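Local coordinates for beta-glucoside phosphorylase BglX (Unidentified, PDB 5VQE), which probably transfers glucosyl units between beta-glucosides and phosphate, as a phosphorylase of glycoside hydrolase family 3, at residues L509-P514 / I527-S532. Sequence-based numbering, arbitrary orientation.
Sequences LSFSNP and INAYTS
Asn528 lays its carboxamide against Pro514, whose CB lies 3.5 Å from ND2. Pointing CG away from its own carbonyl carbon (chi1 -87°) swings the amide across to the turn, where ND2 donates to Pro514 O at 2.9 Å, on an in-plane lone pair. A water accepts from Tyr530 N and donates to Ser512 O; OD1 of Asn528 is at most a weak further acceptor, with another weak bond from Tyr526 OH. An asparagine suits this place because one flat group offers both a donor and an acceptor; a leucine here would probably leave Pro514 O without this amide donor. Ser510, paired with Asn528 across the two strands, has a hydroxyl small enough to fold back: OG accepts from Ser512 N, an ST turn, and separately donates to Asn513 O (2.6 Å). Two backbone bonds, Ser510 N to Ile527 O and Ala529 N to Ser510 O (2.7 Å), hold the parallel strands in register. On the opposite face Leu509 and Ile527 run side by side, CD2 to CD1 3.7 Å. Just past the strands, the small Ala529 sets CB 3.8 Å from Phe511 CD2. Parallel strands ending in loops beneath a helix are consistent with the alpha/beta sandwich domain of family 3 enzymes. Helix 534-544 covers this apolar side through Met540, strands 469-475 and 393-397 flank the pair in the mixed sheet, and helix 113-119 meets Pro514 and Tyr530.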
loop_
_atom_site.group_PDB
_atom_site.type_symbol
_atom_site.label_atom_id
_atom_site.label_comp_id
_atom_site.label_asym_id
_atom_site.label_seq_id
_atom_site.Cartn_x
_atom_site.Cartn_y
_atom_site.Cartn_z
ATOM N N LEU A 509 23.458 1.871 -3.620
ATOM C CA LEU A 509 22.293 2.670 -3.263
ATOM C C LEU A 509 21.033 1.862 -3.544
ATOM O O LEU A 509 20.787 1.478 -4.692
ATOM C CB LEU A 509 22.252 3.969 -4.070
ATOM C CG LEU A 509 23.530 4.804 -4.152
ATOM C CD1 LEU A 509 23.335 5.935 -5.149
ATOM C CD2 LEU A 509 23.915 5.343 -2.789
ATOM N N SER A 510 20.226 1.629 -2.515
ATOM C CA SER A 510 18.894 1.064 -2.698
ATOM C C SER A 510 17.858 2.178 -2.648
ATOM O O SER A 510 17.812 2.945 -1.680
ATOM C CB SER A 510 18.556 0.026 -1.633
ATOM O OG SER A 510 17.218 -0.411 -1.828
ATOM N N PHE A 511 17.021 2.248 -3.683
ATOM C CA PHE A 511 15.894 3.168 -3.718
ATOM C C PHE A 511 14.568 2.454 -3.463
ATOM O O PHE A 511 13.501 2.979 -3.801
ATOM C CB PHE A 511 15.875 3.916 -5.052
ATOM C CG PHE A 511 16.977 4.950 -5.184
ATOM C CD1 PHE A 511 18.265 4.578 -5.553
ATOM C CD2 PHE A 511 16.723 6.291 -4.929
ATOM C CE1 PHE A 511 19.279 5.526 -5.675
ATOM C CE2 PHE A 511 17.731 7.241 -5.049
ATOM C CZ PHE A 511 19.014 6.852 -5.425
ATOM N N SER A 512 14.613 1.271 -2.853
ATOM C CA SER A 512 13.391 0.599 -2.438
ATOM C C SER A 512 13.679 -0.385 -1.309
ATOM O O SER A 512 13.692 0.009 -0.137
ATOM C CB SER A 512 12.743 -0.084 -3.639
ATOM O OG SER A 512 11.384 -0.338 -3.382
ATOM N N ASN A 513 13.951 -1.645 -1.640
ATOM C CA ASN A 513 14.109 -2.692 -0.632
ATOM C C ASN A 513 15.238 -2.337 0.338
ATOM O O ASN A 513 16.379 -2.120 -0.103
ATOM C CB ASN A 513 14.397 -4.022 -1.329
ATOM C CG ASN A 513 14.429 -5.205 -0.372
ATOM O OD1 ASN A 513 14.458 -5.043 0.840
ATOM N ND2 ASN A 513 14.444 -6.409 -0.931
ATOM N N PRO A 514 14.977 -2.253 1.644
ATOM C CA PRO A 514 16.033 -1.873 2.591
ATOM C C PRO A 514 16.963 -3.009 2.983
ATOM O O PRO A 514 17.908 -2.773 3.743
ATOM C CB PRO A 514 15.234 -1.396 3.807
ATOM C CG PRO A 514 14.023 -2.289 3.765
ATOM C CD PRO A 514 13.676 -2.414 2.319
ATOM N N ILE A 527 23.576 2.625 1.309
ATOM C CA ILE A 527 22.615 3.665 1.667
ATOM C C ILE A 527 21.221 3.197 1.264
ATOM O O ILE A 527 21.021 2.712 0.145
ATOM C CB ILE A 527 22.946 5.012 0.992
ATOM C CG1 ILE A 527 24.304 5.534 1.476
ATOM C CG2 ILE A 527 21.875 6.062 1.309
ATOM C CD1 ILE A 527 24.933 6.558 0.559
ATOM N N ASN A 528 20.263 3.353 2.170
ATOM C CA ASN A 528 18.859 3.081 1.889
ATOM C C ASN A 528 18.127 4.400 1.674
ATOM O O ASN A 528 18.192 5.292 2.525
ATOM C CB ASN A 528 18.211 2.313 3.040
ATOM C CG ASN A 528 18.372 0.811 2.915
ATOM O OD1 ASN A 528 18.490 0.274 1.813
ATOM N ND2 ASN A 528 18.345 0.121 4.048
ATOM N N ALA A 529 17.417 4.507 0.545
ATOM C CA ALA A 529 16.601 5.672 0.238
ATOM C C ALA A 529 15.104 5.376 0.179
ATOM O O ALA A 529 14.311 6.322 0.163
ATOM C CB ALA A 529 17.046 6.286 -1.094
ATOM N N TYR A 530 14.708 4.099 0.103
ATOM C CA TYR A 530 13.332 3.627 0.297
ATOM C C TYR A 530 12.365 3.984 -0.828
ATOM O O TYR A 530 11.313 3.345 -0.962
ATOM C CB TYR A 530 12.747 4.160 1.606
ATOM C CG TYR A 530 13.635 4.031 2.818
ATOM C CD1 TYR A 530 13.827 2.807 3.440
ATOM C CD2 TYR A 530 14.259 5.148 3.361
ATOM C CE1 TYR A 530 14.632 2.687 4.554
ATOM C CE2 TYR A 530 15.062 5.043 4.473
ATOM C CZ TYR A 530 15.249 3.811 5.067
ATOM O OH TYR A 530 16.049 3.702 6.181
ATOM N N THR A 531 12.674 5.013 -1.615
ATOM C CA THR A 531 11.776 5.507 -2.649
ATOM C C THR A 531 12.570 5.889 -3.885
ATOM O O THR A 531 13.597 6.559 -3.775
ATOM C CB THR A 531 11.008 6.742 -2.163
ATOM O OG1 THR A 531 10.363 6.456 -0.915
ATOM C CG2 THR A 531 9.985 7.175 -3.188
ATOM N N SER A 532 12.075 5.503 -5.060
ATOM C CA SER A 532 12.731 5.838 -6.326
ATOM C C SER A 532 11.862 6.860 -7.056
ATOM O O SER A 532 11.047 6.522 -7.913
ATOM C CB SER A 532 12.968 4.602 -7.175
ATOM O OG SER A 532 13.799 4.928 -8.286
HETATM O O HOH W 1 9.935 2.124 -2.977
HETATM O O HOH W 2 15.839 1.569 0.681
#